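Long-range contacts in beta-xylanase (Roseburia intestinalis L1-82, PDB 6SGF), which probably cleaves internal beta-1,4-xylosidic linkages of xylan as a full-length enzyme and is represented here by its low-affinity xylan-binding module, CBM86: residues L14-G19 with V41-P46; I49-V54 with G102-V107; T58-D63 with S122-T127. All blocks are in the same frame, centred on the assembly; numbering follows the deposited sequence.

Contact 1: residues L14-G19 with V41-P46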
loop_
_atom_site.group_PDB
_atom_site.type_symbol
_atom_site.label_atom_id
_atom_site.label_comp_id
_atom_site.label_asym_id
_atom_site.label_seq_id
_atom_site.Cartn_x
_atom_site.Cartn_y
_atom_site.Cartn_z
ATOM N N LEU B 14 4.577 -7.565 5.142
ATOM C CA LEU B 14 4.225 -8.969 5.031
ATOM C C LEU B 14 5.529 -9.754 4.925
ATOM O O LEU B 14 6.288 -9.574 3.974
ATOM C CB LEU B 14 3.319 -9.190 3.817
ATOM C CG LEU B 14 1.953 -8.504 3.893
ATOM C CD1 LEU B 14 1.236 -8.639 2.571
ATOM C CD2 LEU B 14 1.147 -9.138 5.028
ATOM N N LYS B 15 5.744 -10.678 5.838
ATOM C CA LYS B 15 6.963 -11.513 5.831
ATOM C C LYS B 15 6.672 -12.855 5.183
ATOM O O LYS B 15 5.640 -13.384 5.421
ATOM C CB LYS B 15 7.461 -11.753 7.241
ATOM C CG LYS B 15 8.532 -10.780 7.667
ATOM C CD LYS B 15 7.990 -9.588 8.363
ATOM C CE LYS B 15 9.051 -8.536 8.605
ATOM N NZ LYS B 15 8.743 -7.294 7.871
ATOM N N VAL B 16 7.591 -13.359 4.382
ATOM C CA VAL B 16 7.368 -14.624 3.689
ATOM C C VAL B 16 7.502 -15.768 4.700
ATOM O O VAL B 16 8.520 -15.913 5.375
ATOM C CB VAL B 16 8.343 -14.827 2.519
ATOM C CG1 VAL B 16 8.157 -16.257 1.919
ATOM C CG2 VAL B 16 8.127 -13.793 1.418
ATOM N N ALA B 17 6.458 -16.585 4.792
ATOM C CA ALA B 17 6.503 -17.771 5.646
ATOM C C ALA B 17 7.057 -18.990 4.897
ATOM O O ALA B 17 7.793 -19.813 5.463
ATOM C CB ALA B 17 5.107 -18.102 6.188
ATOM N N TRP B 18 6.707 -19.116 3.625
ATOM C CA TRP B 18 7.049 -20.273 2.811
ATOM C C TRP B 18 6.861 -19.856 1.369
ATOM O O TRP B 18 5.963 -19.065 1.054
ATOM C CB TRP B 18 6.165 -21.470 3.139
ATOM C CG TRP B 18 6.544 -22.788 2.525
ATOM C CD1 TRP B 18 7.327 -23.762 3.103
ATOM C CD2 TRP B 18 6.132 -23.316 1.246
ATOM N NE1 TRP B 18 7.419 -24.858 2.272
ATOM C CE2 TRP B 18 6.695 -24.615 1.127
ATOM C CE3 TRP B 18 5.359 -22.826 0.206
ATOM C CZ2 TRP B 18 6.519 -25.409 -0.006
ATOM C CZ3 TRP B 18 5.165 -23.618 -0.915
ATOM C CH2 TRP B 18 5.751 -24.911 -1.011
ATOM N N GLY B 19 7.718 -20.341 0.507
ATOM C CA GLY B 19 7.495 -20.098 -0.896
ATOM C C GLY B 19 8.381 -20.885 -1.825
ATOM O O GLY B 19 9.610 -20.837 -1.700
ATOM N N VAL B 41 3.566 -18.481 -2.896
ATOM C CA VAL B 41 4.172 -17.818 -1.746
ATOM C C VAL B 41 3.111 -17.708 -0.674
ATOM O O VAL B 41 1.924 -17.536 -0.975
ATOM C CB VAL B 41 4.720 -16.419 -2.093
ATOM C CG1 VAL B 41 5.389 -15.773 -0.875
ATOM C CG2 VAL B 41 5.687 -16.507 -3.221
ATOM N N LYS B 42 3.528 -17.848 0.573
ATOM C CA LYS B 42 2.663 -17.680 1.726
ATOM C C LYS B 42 3.279 -16.612 2.616
ATOM O O LYS B 42 4.463 -16.694 2.928
ATOM C CB LYS B 42 2.507 -18.987 2.500
ATOM C CG LYS B 42 1.770 -18.808 3.815
ATOM C CD LYS B 42 1.692 -20.144 4.590
ATOM C CE LYS B 42 0.963 -19.989 5.887
ATOM N NZ LYS B 42 0.868 -21.276 6.657
ATOM N N TRP B 43 2.493 -15.594 2.989
ATOM C CA TRP B 43 2.961 -14.530 3.863
ATOM C C TRP B 43 2.211 -14.538 5.196
ATOM O O TRP B 43 0.981 -14.640 5.222
ATOM C CB TRP B 43 2.760 -13.152 3.246
ATOM C CG TRP B 43 3.500 -12.792 2.025
ATOM C CD1 TRP B 43 4.692 -12.131 1.947
ATOM C CD2 TRP B 43 3.057 -12.994 0.689
ATOM N NE1 TRP B 43 5.038 -11.937 0.619
ATOM C CE2 TRP B 43 4.042 -12.449 -0.167
ATOM C CE3 TRP B 43 1.927 -13.603 0.124
ATOM C CZ2 TRP B 43 3.918 -12.473 -1.540
ATOM C CZ3 TRP B 43 1.814 -13.638 -1.242
ATOM C CH2 TRP B 43 2.796 -13.069 -2.065
ATOM N N THR B 44 2.944 -14.317 6.287
ATOM C CA THR B 44 2.357 -14.165 7.603
ATOM C C THR B 44 1.902 -12.728 7.825
ATOM O O THR B 44 2.562 -11.773 7.401
ATOM C CB THR B 44 3.370 -14.546 8.695
ATOM O OG1 THR B 44 3.932 -15.842 8.416
ATOM C CG2 THR B 44 2.664 -14.571 10.072
ATOM N N LEU B 45 0.764 -12.584 8.491
ATOM C CA LEU B 45 0.267 -11.259 8.830
ATOM C C LEU B 45 0.969 -10.754 10.091
ATOM O O LEU B 45 1.349 -11.548 10.949
ATOM C CB LEU B 45 -1.233 -11.305 9.047
ATOM C CG LEU B 45 -2.115 -11.724 7.860
ATOM C CD1 LEU B 45 -3.560 -11.570 8.340
ATOM C CD2 LEU B 45 -1.783 -10.890 6.626
ATOM N N PRO B 46 1.159 -9.445 10.230
ATOM C CA PRO B 46 1.797 -8.945 11.465
ATOM C C PRO B 46 1.017 -9.303 12.730
ATOM O O PRO B 46 1.605 -9.356 13.816
ATOM C CB PRO B 46 1.862 -7.426 11.245
ATOM C CG PRO B 46 1.709 -7.234 9.790
ATOM C CD PRO B 46 0.860 -8.362 9.287
HETATM O O HOH W 1 4.143 -9.770 8.750
#
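L14, just before strand 15-19, and V16 within it touch the indole of W43. CB of L14 lies 3.7 Å from CD1 of W43. CG2 of V16 sits 3.7 Å from NE1 of W43. One face of the ring carries CG1 of V41, 3.6 Å above the plane and over its centre. Replacing W43 by alanine removes the indole; a gap would probably open against CB of L14 and CG2 of V16. Beyond the ring, CD2 of L14 meets CD2 of L45, side by side. Strand 15-19 is an outermost strand of the five-stranded sheet in this antiparallel beta-sandwich and pairs with strand 40-50. T44 N gives to K15 O at 3.0 Å. A classic beta bulge then shifts the register by one. A17 and W18 both face K42, whose O takes A17 N at 2.7 Å and, weakly, W18 N. K42 N returns a bond to W18 O at 2.8 Å. CG of K42 is anti to the backbone N (chi1 172°) and the chain beyond is extended, carrying its amine to a cation-pi contact with Y73. Farther out, W30 bonds to L14 O through NE1 and its ring meets that of W43.

Contact 2: residues I49-V54 with G102-V107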
loop_
_atom_site.group_PDB
_atom_site.type_symbol
_atom_site.label_atom_id
_atom_site.label_comp_id
_atom_site.label_asym_id
_atom_site.label_seq_id
_atom_site.Cartn_x
_atom_site.Cartn_y
_atom_site.Cartn_z
ATOM N N ILE B 49 -6.105 -11.909 12.704
ATOM C CA ILE B 49 -7.420 -11.299 12.672
ATOM C C ILE B 49 -8.391 -12.462 12.729
ATOM O O ILE B 49 -8.210 -13.453 12.013
ATOM C CB ILE B 49 -7.618 -10.487 11.379
ATOM C CG1 ILE B 49 -6.475 -9.475 11.223
ATOM C CG2 ILE B 49 -8.957 -9.851 11.349
ATOM C CD1 ILE B 49 -6.266 -8.954 9.797
ATOM N N GLU B 50 -9.360 -12.380 13.628
ATOM C CA GLU B 50 -10.344 -13.438 13.747
ATOM C C GLU B 50 -11.137 -13.544 12.465
ATOM O O GLU B 50 -11.685 -12.562 11.953
ATOM C CB GLU B 50 -11.292 -13.168 14.911
ATOM C CG GLU B 50 -10.653 -13.225 16.289
ATOM C CD GLU B 50 -9.995 -14.546 16.562
ATOM O OE1 GLU B 50 -10.577 -15.583 16.164
ATOM O OE2 GLU B 50 -8.894 -14.545 17.153
ATOM N N MET B 51 -11.272 -14.765 11.997
ATOM C CA MET B 51 -12.024 -14.963 10.781
ATOM C C MET B 51 -13.457 -14.443 10.898
ATOM O O MET B 51 -13.960 -13.874 9.929
ATOM C CB MET B 51 -12.067 -16.443 10.421
ATOM C CG MET B 51 -13.112 -16.765 9.353
ATOM S SD MET B 51 -12.288 -16.316 7.822
ATOM C CE MET B 51 -11.347 -17.792 7.546
ATOM N N SER B 52 -14.155 -14.676 12.021
ATOM C CA SER B 52 -15.569 -14.280 12.032
ATOM C C SER B 52 -15.745 -12.774 11.901
ATOM O O SER B 52 -16.877 -12.315 11.696
ATOM C CB SER B 52 -16.342 -14.690 13.283
ATOM O OG SER B 52 -16.387 -13.607 14.242
ATOM N N GLN B 53 -14.674 -11.975 12.106
ATOM C CA GLN B 53 -14.795 -10.518 12.028
ATOM C C GLN B 53 -14.600 -9.960 10.620
ATOM O O GLN B 53 -14.795 -8.760 10.415
ATOM C CB GLN B 53 -13.761 -9.756 12.895
ATOM C CG GLN B 53 -13.596 -10.112 14.355
ATOM C CD GLN B 53 -12.354 -9.412 14.953
ATOM O OE1 GLN B 53 -12.456 -8.627 15.897
ATOM N NE2 GLN B 53 -11.179 -9.697 14.385
ATOM N N VAL B 54 -14.186 -10.767 9.646
ATOM C CA VAL B 54 -13.723 -10.240 8.364
ATOM C C VAL B 54 -14.810 -10.389 7.312
ATOM O O VAL B 54 -15.329 -11.493 7.090
ATOM C CB VAL B 54 -12.433 -10.949 7.912
ATOM C CG1 VAL B 54 -12.019 -10.468 6.536
ATOM C CG2 VAL B 54 -11.322 -10.705 8.911
ATOM N N GLY B 102 -11.678 -19.846 13.492
ATOM C CA GLY B 102 -10.320 -19.531 13.874
ATOM C C GLY B 102 -9.902 -18.137 13.438
ATOM O O GLY B 102 -10.721 -17.240 13.244
ATOM N N ALA B 103 -8.593 -17.961 13.295
ATOM C CA ALA B 103 -8.004 -16.670 12.977
ATOM C C ALA B 103 -7.276 -16.737 11.640
ATOM O O ALA B 103 -6.706 -17.776 11.284
ATOM C CB ALA B 103 -7.033 -16.222 14.062
ATOM N N ILE B 104 -7.320 -15.639 10.894
ATOM C CA ILE B 104 -6.533 -15.531 9.673
ATOM C C ILE B 104 -5.105 -15.269 10.103
ATOM O O ILE B 104 -4.825 -14.243 10.723
ATOM C CB ILE B 104 -7.039 -14.408 8.756
ATOM C CG1 ILE B 104 -8.493 -14.648 8.376
ATOM C CG2 ILE B 104 -6.101 -14.291 7.521
ATOM C CD1 ILE B 104 -9.164 -13.436 7.757
ATOM N N ASP B 105 -4.197 -16.175 9.753
ATOM C CA ASP B 105 -2.797 -16.023 10.110
ATOM C C ASP B 105 -1.913 -15.715 8.909
ATOM O O ASP B 105 -0.774 -15.262 9.094
ATOM C CB ASP B 105 -2.267 -17.299 10.792
ATOM C CG ASP B 105 -2.392 -18.554 9.908
ATOM O OD1 ASP B 105 -3.410 -18.715 9.206
ATOM O OD2 ASP B 105 -1.479 -19.403 9.932
ATOM N N ALA B 106 -2.405 -15.916 7.691
ATOM C CA ALA B 106 -1.560 -15.773 6.511
ATOM C C ALA B 106 -2.428 -15.620 5.268
ATOM O O ALA B 106 -3.623 -15.917 5.281
ATOM C CB ALA B 106 -0.624 -16.974 6.340
ATOM N N VAL B 107 -1.785 -15.163 4.182
ATOM C CA VAL B 107 -2.370 -15.108 2.844
ATOM C C VAL B 107 -1.352 -15.651 1.848
ATOM O O VAL B 107 -0.173 -15.825 2.160
ATOM C CB VAL B 107 -2.798 -13.679 2.457
ATOM C CG1 VAL B 107 -3.877 -13.178 3.439
ATOM C CG2 VAL B 107 -1.606 -12.755 2.398
HETATM O O HOH W 2 -13.435 -16.640 14.040
#
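The carboxylate of E50 is the flat side-chain group that meets G102 and A103; no aromatic ring takes part. OE1 of E50 lies 3.4 Å from O of G102. Both are acceptors, so this is proximity and not a bond. OE2 of E50 comes near the methyl of A103. The side chain bends at chi2 (-57°), which curls the carboxylate back over the strand end. The other flat group of note is the carbonyl of G102. M51 N gives to G102 O at 2.8 Å and lies in the carbonyl plane. CB of M51 also sits close to that oxygen. A water donates a second bond to G102 O and accepts one from S52 N.

Next to it E50 and A103 form a non-hydrogen-bonded pair, and beyond them I49 and I104 an antiparallel hydrogen-bonded one. I104 N gives to I49 O at 2.6 Å, while the return bond from I49 N is weak. After E50, strand 40-50 passes into a 3-10 segment at 51-53, which turns the chain toward the other sheet of this antiparallel beta-sandwich.

The side chain of I104 packs against M51 and V54, at the start of that turn and just after it. CD1 of I104 and CG2 of V54 meet tip to tip at 3.7 Å. The thioether of M51 crosses I104 at about a right angle, with SD 4.2 Å from CG1 of I104. F128 of strand 119-130 touches both I49 and I104 from the opposite sheet.

M51 N and a water both donate to G102 O, which is consistent with anchoring the turn where the strand pair ends. The negative end of E50 beside that carbonyl would be mildly unfavourable and might raise the acid's pKa slightly.

Contact 3: residues T58-D63 with S122-T127. With CD (cadmium ion), chain N.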
loop_
_atom_site.group_PDB
_atom_site.type_symbol
_atom_site.label_atom_id
_atom_site.label_comp_id
_atom_site.label_asym_id
_atom_site.label_seq_id
_atom_site.Cartn_x
_atom_site.Cartn_y
_atom_site.Cartn_z
ATOM N N THR B 58 -8.957 -8.019 0.266
ATOM C CA THR B 58 -8.677 -7.510 -1.066
ATOM C C THR B 58 -7.171 -7.487 -1.313
ATOM O O THR B 58 -6.421 -6.855 -0.565
ATOM C CB THR B 58 -9.283 -6.122 -1.252
ATOM O OG1 THR B 58 -10.699 -6.211 -1.074
ATOM C CG2 THR B 58 -8.993 -5.603 -2.664
ATOM N N PHE B 59 -6.745 -8.180 -2.356
ATOM C CA PHE B 59 -5.355 -8.226 -2.773
ATOM C C PHE B 59 -5.173 -7.217 -3.895
ATOM O O PHE B 59 -5.891 -7.277 -4.903
ATOM C CB PHE B 59 -4.943 -9.606 -3.291
ATOM C CG PHE B 59 -5.063 -10.717 -2.292
ATOM C CD1 PHE B 59 -6.309 -11.131 -1.822
ATOM C CD2 PHE B 59 -3.941 -11.363 -1.852
ATOM C CE1 PHE B 59 -6.423 -12.189 -0.928
ATOM C CE2 PHE B 59 -4.029 -12.414 -0.996
ATOM C CZ PHE B 59 -5.286 -12.834 -0.515
ATOM N N GLN B 60 -4.219 -6.316 -3.734
ATOM C CA GLN B 60 -3.831 -5.391 -4.786
ATOM C C GLN B 60 -2.531 -5.864 -5.421
ATOM O O GLN B 60 -1.537 -6.106 -4.715
ATOM C CB GLN B 60 -3.667 -3.974 -4.236
ATOM C CG GLN B 60 -3.332 -2.928 -5.304
ATOM C CD GLN B 60 -3.274 -1.493 -4.747
ATOM O OE1 GLN B 60 -3.254 -1.265 -3.536
ATOM N NE2 GLN B 60 -3.240 -0.543 -5.637
ATOM N N VAL B 61 -2.545 -5.984 -6.750
ATOM C CA VAL B 61 -1.409 -6.458 -7.525
ATOM C C VAL B 61 -1.049 -5.452 -8.617
ATOM O O VAL B 61 -1.818 -4.546 -8.959
ATOM C CB VAL B 61 -1.662 -7.849 -8.132
ATOM C CG1 VAL B 61 -1.941 -8.868 -7.044
ATOM C CG2 VAL B 61 -2.775 -7.804 -9.121
ATOM N N ALA B 62 0.148 -5.639 -9.174
ATOM C CA ALA B 62 0.636 -4.803 -10.266
ATOM C C ALA B 62 1.483 -5.670 -11.187
ATOM O O ALA B 62 2.017 -6.692 -10.778
ATOM C CB ALA B 62 1.424 -3.596 -9.727
ATOM N N ASP B 63 1.581 -5.253 -12.446
ATOM C CA ASP B 63 2.397 -5.939 -13.452
ATOM C C ASP B 63 2.065 -7.430 -13.537
ATOM O O ASP B 63 2.946 -8.287 -13.667
ATOM C CB ASP B 63 3.877 -5.721 -13.187
ATOM C CG ASP B 63 4.338 -4.369 -13.671
ATOM O OD1 ASP B 63 3.814 -3.915 -14.709
ATOM O OD2 ASP B 63 5.194 -3.798 -12.996
ATOM N N SER B 122 3.382 -8.717 -9.202
ATOM C CA SER B 122 3.805 -8.019 -7.992
ATOM C C SER B 122 2.646 -7.861 -7.025
ATOM O O SER B 122 1.536 -7.503 -7.434
ATOM C CB SER B 122 4.357 -6.643 -8.332
ATOM O OG SER B 122 5.455 -6.779 -9.188
ATOM N N LEU B 123 2.903 -8.100 -5.739
ATOM C CA LEU B 123 1.911 -7.851 -4.703
ATOM C C LEU B 123 2.174 -6.480 -4.107
ATOM O O LEU B 123 3.278 -6.223 -3.623
ATOM C CB LEU B 123 1.946 -8.926 -3.611
ATOM C CG LEU B 123 1.021 -8.649 -2.421
ATOM C CD1 LEU B 123 -0.442 -8.756 -2.762
ATOM C CD2 LEU B 123 1.331 -9.539 -1.244
ATOM N N VAL B 124 1.144 -5.632 -4.101
ATOM C CA VAL B 124 1.195 -4.270 -3.576
ATOM C C VAL B 124 0.715 -4.205 -2.142
ATOM O O VAL B 124 1.363 -3.604 -1.280
ATOM C CB VAL B 124 0.343 -3.341 -4.479
ATOM C CG1 VAL B 124 0.265 -1.922 -3.904
ATOM C CG2 VAL B 124 0.855 -3.393 -5.918
ATOM N N SER B 125 -0.442 -4.792 -1.859
ATOM C CA SER B 125 -1.009 -4.673 -0.532
ATOM C C SER B 125 -2.100 -5.712 -0.373
ATOM O O SER B 125 -2.630 -6.223 -1.362
ATOM C CB SER B 125 -1.585 -3.285 -0.302
ATOM O OG SER B 125 -2.717 -3.052 -1.116
ATOM N N VAL B 126 -2.446 -5.977 0.881
ATOM C CA VAL B 126 -3.596 -6.798 1.242
ATOM C C VAL B 126 -4.400 -6.052 2.295
ATOM O O VAL B 126 -3.837 -5.553 3.274
ATOM C CB VAL B 126 -3.174 -8.182 1.764
ATOM C CG1 VAL B 126 -4.436 -9.023 2.061
ATOM C CG2 VAL B 126 -2.260 -8.878 0.742
ATOM N N THR B 127 -5.704 -5.938 2.061
ATOM C CA THR B 127 -6.612 -5.175 2.909
ATOM C C THR B 127 -7.682 -6.085 3.494
ATOM O O THR B 127 -8.312 -6.840 2.759
ATOM C CB THR B 127 -7.309 -4.068 2.115
ATOM O OG1 THR B 127 -6.348 -3.080 1.682
ATOM C CG2 THR B 127 -8.380 -3.436 3.012
HETATM CD CD CD N . 3.982 -1.812 -15.783
HETATM O O HOH W 3 -5.305 -4.091 -0.725
HETATM O O HOH W 4 -11.044 -5.727 1.644
HETATM O O HOH W 5 5.282 -4.101 -10.173
HETATM O O HOH W 6 2.364 -1.573 -15.412
#
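Q60 O is gripped by two backbone donors. V124 N gives a bond at 2.8 Å, and S125 N adds a weak one. Both residues face Q60, which makes a classic beta bulge in this antiparallel pair. On the two sides of it the pairing is regular. Q60 N gives to S125 O at 2.9 Å, almost straight (171°), and A62 N and S122 N exchange bonds with the carbonyls of S122 and A62.

The Q60 side chain has CG anti to the backbone N (chi1 -177°) and runs out extended. It crosses V124, CG1 of V124 lying 3.7 Å from CD of Q60. OE1 of Q60 is 3.1 Å from OG of S125; OG1 of T10 of the second subunit makes a weak hydrogen bond with that OE1. On the other face, F59 and V126 lie side by side in the core, and CD1 of L123 is at the edge of the phenyl ring.

OD1 of D63 binds a cadmium ion at 2.4 Å, and D27 of the second subunit binds the same metal. A water links OD2 of D63 to OG of S122. The cadmium thus bridges two carboxylates across the subunit boundary, and its charge would probably offset their repulsion and favour their ionised forms.

Contacts 1 and 2 share strand 40-50 and lie in the five-stranded sheet, their centres 15 Å apart. They are joined where W43 N meets V107 O at 2.8 Å, a probable hydrogen bond. Contact 3 belongs to the other sheet, its centre 14 Å from contact 1 and 18 Å from contact 2. Between the sheets, W43 CH2 lies 3.9 Å from L123 CD2, and V107 CB lies 3.9 Å from F59 CE2. The xylose pocket, with Y38, Q40, K71, D78, Y86, M110 and T112, draws on strands of the five-stranded sheet. Contact 1 comes near the sugar: the W18 side chain is about 5 Å from a bound xylopyranose, whereas that of F59 in contact 3 is about 13 Å from one.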